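Local coordinates for AAEL008620-PA odorant-binding protein (Aedes aegypti, PDB 5V13), which binds the sesquiterpenoid juvenile hormone JH3 specifically, as a mosquito hemolymph member of the odorant-binding protein family, at residues I44-N49 against D56-S61. Sequence-based numbering, arbitrary orientation.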
loop_
_atom_site.group_PDB
_atom_site.type_symbol
_atom_site.label_atom_id
_atom_site.label_comp_id
_atom_site.label_asym_id
_atom_site.label_seq_id
_atom_site.Cartn_x
_atom_site.Cartn_y
_atom_site.Cartn_z
ATOM N N ILE B 44 -30.827 -13.752 5.009
ATOM C CA ILE B 44 -30.087 -12.560 4.598
ATOM C C ILE B 44 -30.389 -11.388 5.524
ATOM O O ILE B 44 -29.509 -10.575 5.816
ATOM C CB ILE B 44 -30.409 -12.203 3.133
ATOM C CG1 ILE B 44 -29.782 -13.221 2.177
ATOM C CG2 ILE B 44 -29.917 -10.794 2.817
ATOM C CD1 ILE B 44 -28.266 -13.143 2.131
ATOM N N GLU B 45 -31.639 -11.251 5.976
ATOM C CA GLU B 45 -31.946 -10.136 6.869
ATOM C C GLU B 45 -31.123 -10.226 8.139
ATOM O O GLU B 45 -30.597 -9.214 8.626
ATOM C CB GLU B 45 -33.432 -10.096 7.216
ATOM C CG GLU B 45 -34.266 -9.372 6.178
ATOM C CD GLU B 45 -34.153 -10.036 4.837
ATOM O OE1 GLU B 45 -33.831 -9.336 3.845
ATOM O OE2 GLU B 45 -34.345 -11.276 4.800
ATOM N N GLN B 46 -30.986 -11.438 8.679
ATOM C CA GLN B 46 -30.130 -11.638 9.842
ATOM C C GLN B 46 -28.691 -11.251 9.533
ATOM O O GLN B 46 -28.057 -10.503 10.292
ATOM C CB GLN B 46 -30.221 -13.091 10.311
ATOM C CG GLN B 46 -31.541 -13.428 10.997
ATOM C CD GLN B 46 -31.607 -12.924 12.432
ATOM O OE1 GLN B 46 -31.237 -11.783 12.730
ATOM N NE2 GLN B 46 -32.072 -13.783 13.333
ATOM N N LYS B 47 -28.157 -11.736 8.409
ATOM C CA LYS B 47 -26.764 -11.426 8.079
ATOM C C LYS B 47 -26.542 -9.935 7.837
ATOM O O LYS B 47 -25.441 -9.427 8.087
ATOM C CB LYS B 47 -26.312 -12.235 6.863
ATOM C CG LYS B 47 -26.217 -13.723 7.133
ATOM C CD LYS B 47 -25.889 -14.504 5.866
ATOM C CE LYS B 47 -25.720 -15.986 6.174
ATOM N NZ LYS B 47 -25.110 -16.740 5.037
ATOM N N ILE B 48 -27.556 -9.220 7.344
ATOM C CA ILE B 48 -27.433 -7.768 7.207
ATOM C C ILE B 48 -27.312 -7.109 8.578
ATOM O O ILE B 48 -26.486 -6.209 8.777
ATOM C CB ILE B 48 -28.619 -7.201 6.402
ATOM C CG1 ILE B 48 -28.501 -7.597 4.932
ATOM C CG2 ILE B 48 -28.686 -5.688 6.538
ATOM C CD1 ILE B 48 -29.734 -7.240 4.112
ATOM N N ASN B 49 -28.123 -7.549 9.547
ATOM C CA ASN B 49 -27.974 -7.047 10.911
ATOM C C ASN B 49 -26.576 -7.306 11.453
ATOM O O ASN B 49 -26.035 -6.486 12.205
ATOM C CB ASN B 49 -29.003 -7.693 11.835
ATOM C CG ASN B 49 -30.411 -7.254 11.522
ATOM O OD1 ASN B 49 -30.656 -6.093 11.194
ATOM N ND2 ASN B 49 -31.351 -8.184 11.626
ATOM N N ASP B 56 -28.869 -9.979 16.767
ATOM C CA ASP B 56 -29.941 -10.107 17.746
ATOM C C ASP B 56 -29.708 -11.351 18.605
ATOM O O ASP B 56 -28.626 -11.939 18.611
ATOM C CB ASP B 56 -31.306 -10.106 17.056
ATOM C CG ASP B 56 -31.502 -11.273 16.090
ATOM O OD1 ASP B 56 -30.726 -12.260 16.113
ATOM O OD2 ASP B 56 -32.465 -11.193 15.299
ATOM N N THR B 57 -30.733 -11.773 19.343
ATOM C CA THR B 57 -30.596 -12.863 20.296
ATOM C C THR B 57 -31.025 -14.213 19.734
ATOM O O THR B 57 -31.065 -15.194 20.489
ATOM C CB THR B 57 -31.391 -12.562 21.571
ATOM O OG1 THR B 57 -32.790 -12.564 21.272
ATOM C CG2 THR B 57 -30.989 -11.206 22.146
ATOM N N THR B 58 -31.334 -14.300 18.438
ATOM C CA THR B 58 -31.684 -15.602 17.888
ATOM C C THR B 58 -30.463 -16.523 17.908
ATOM O O THR B 58 -29.316 -16.080 18.041
ATOM C CB THR B 58 -32.235 -15.476 16.463
ATOM O OG1 THR B 58 -31.231 -14.944 15.596
ATOM C CG2 THR B 58 -33.455 -14.569 16.440
ATOM N N TYR B 59 -30.729 -17.827 17.779
ATOM C CA TYR B 59 -29.658 -18.816 17.876
ATOM C C TYR B 59 -28.601 -18.604 16.801
ATOM O O TYR B 59 -27.397 -18.698 17.074
ATOM C CB TYR B 59 -30.243 -20.225 17.778
ATOM C CG TYR B 59 -29.235 -21.347 17.979
ATOM C CD1 TYR B 59 -28.724 -21.628 19.248
ATOM C CD2 TYR B 59 -28.810 -22.129 16.911
ATOM C CE1 TYR B 59 -27.810 -22.644 19.445
ATOM C CE2 TYR B 59 -27.900 -23.164 17.096
ATOM C CZ TYR B 59 -27.411 -23.419 18.367
ATOM O OH TYR B 59 -26.510 -24.442 18.560
ATOM N N GLU B 60 -29.026 -18.328 15.567
ATOM C CA GLU B 60 -28.050 -18.141 14.502
ATOM C C GLU B 60 -27.145 -16.942 14.779
ATOM O O GLU B 60 -25.947 -16.993 14.491
ATOM C CB GLU B 60 -28.757 -17.993 13.154
ATOM C CG GLU B 60 -29.134 -19.329 12.510
ATOM C CD GLU B 60 -27.912 -20.176 12.151
ATOM O OE1 GLU B 60 -27.354 -20.851 13.046
ATOM O OE2 GLU B 60 -27.497 -20.159 10.972
ATOM N N SER B 61 -27.692 -15.864 15.352
ATOM C CA SER B 61 -26.860 -14.713 15.705
ATOM C C SER B 61 -25.911 -15.035 16.858
ATOM O O SER B 61 -24.767 -14.565 16.879
ATOM C CB SER B 61 -27.734 -13.517 16.086
ATOM O OG SER B 61 -28.648 -13.185 15.060
#
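Asp56 OD1, on the carboxylate that Gln46 approaches from the facing helix, accepts three hydrogen bonds. Ser61 OG donates at 2.5 Å to Asp56 OD1, reaching it from above the carboxylate plane. Thr58 OG1 donates at 2.8 Å to Asp56 OD1 on the syn side, somewhat out of that plane. The third donor, Thr58 N, lies 3.2 Å from Asp56 OD1 and closes an Asx turn. Chi1 of 62° sets the Asp56 carboxylate between its own backbone N and carbonyl carbon, folded over the turn where the two hydroxyls and the backbone N of Thr58 converge. Three donors on one oxygen should fix the rotation of this carboxylate and probably favour its charged form. Thr58 is itself the N-cap residue of the helix that follows.

On helix 44-51, Gln46 supplies most of the contact, Asn49 a small share. The Gln46 chain bends at chi2 (-78°) and brings the terminal amide up against Asp56 and Thr58, the amide and carboxylate planes standing 73° apart. Gln46 and Thr58 approach from opposite directions. The nearest CA atoms across the contact, Gln46 CA and Ser61 CA, lie 7.4 Å apart, so the polar side chains span the distance.

Ser61 OG also hydrogen-bonds Trp50 NE1, tying this corner to a residue of the JH3 pocket. The contact thus joins helix 44-51 to the turn that leads into helix 59-71 and to its first residues, while Thr57 and Tyr59 touch helix 122-135.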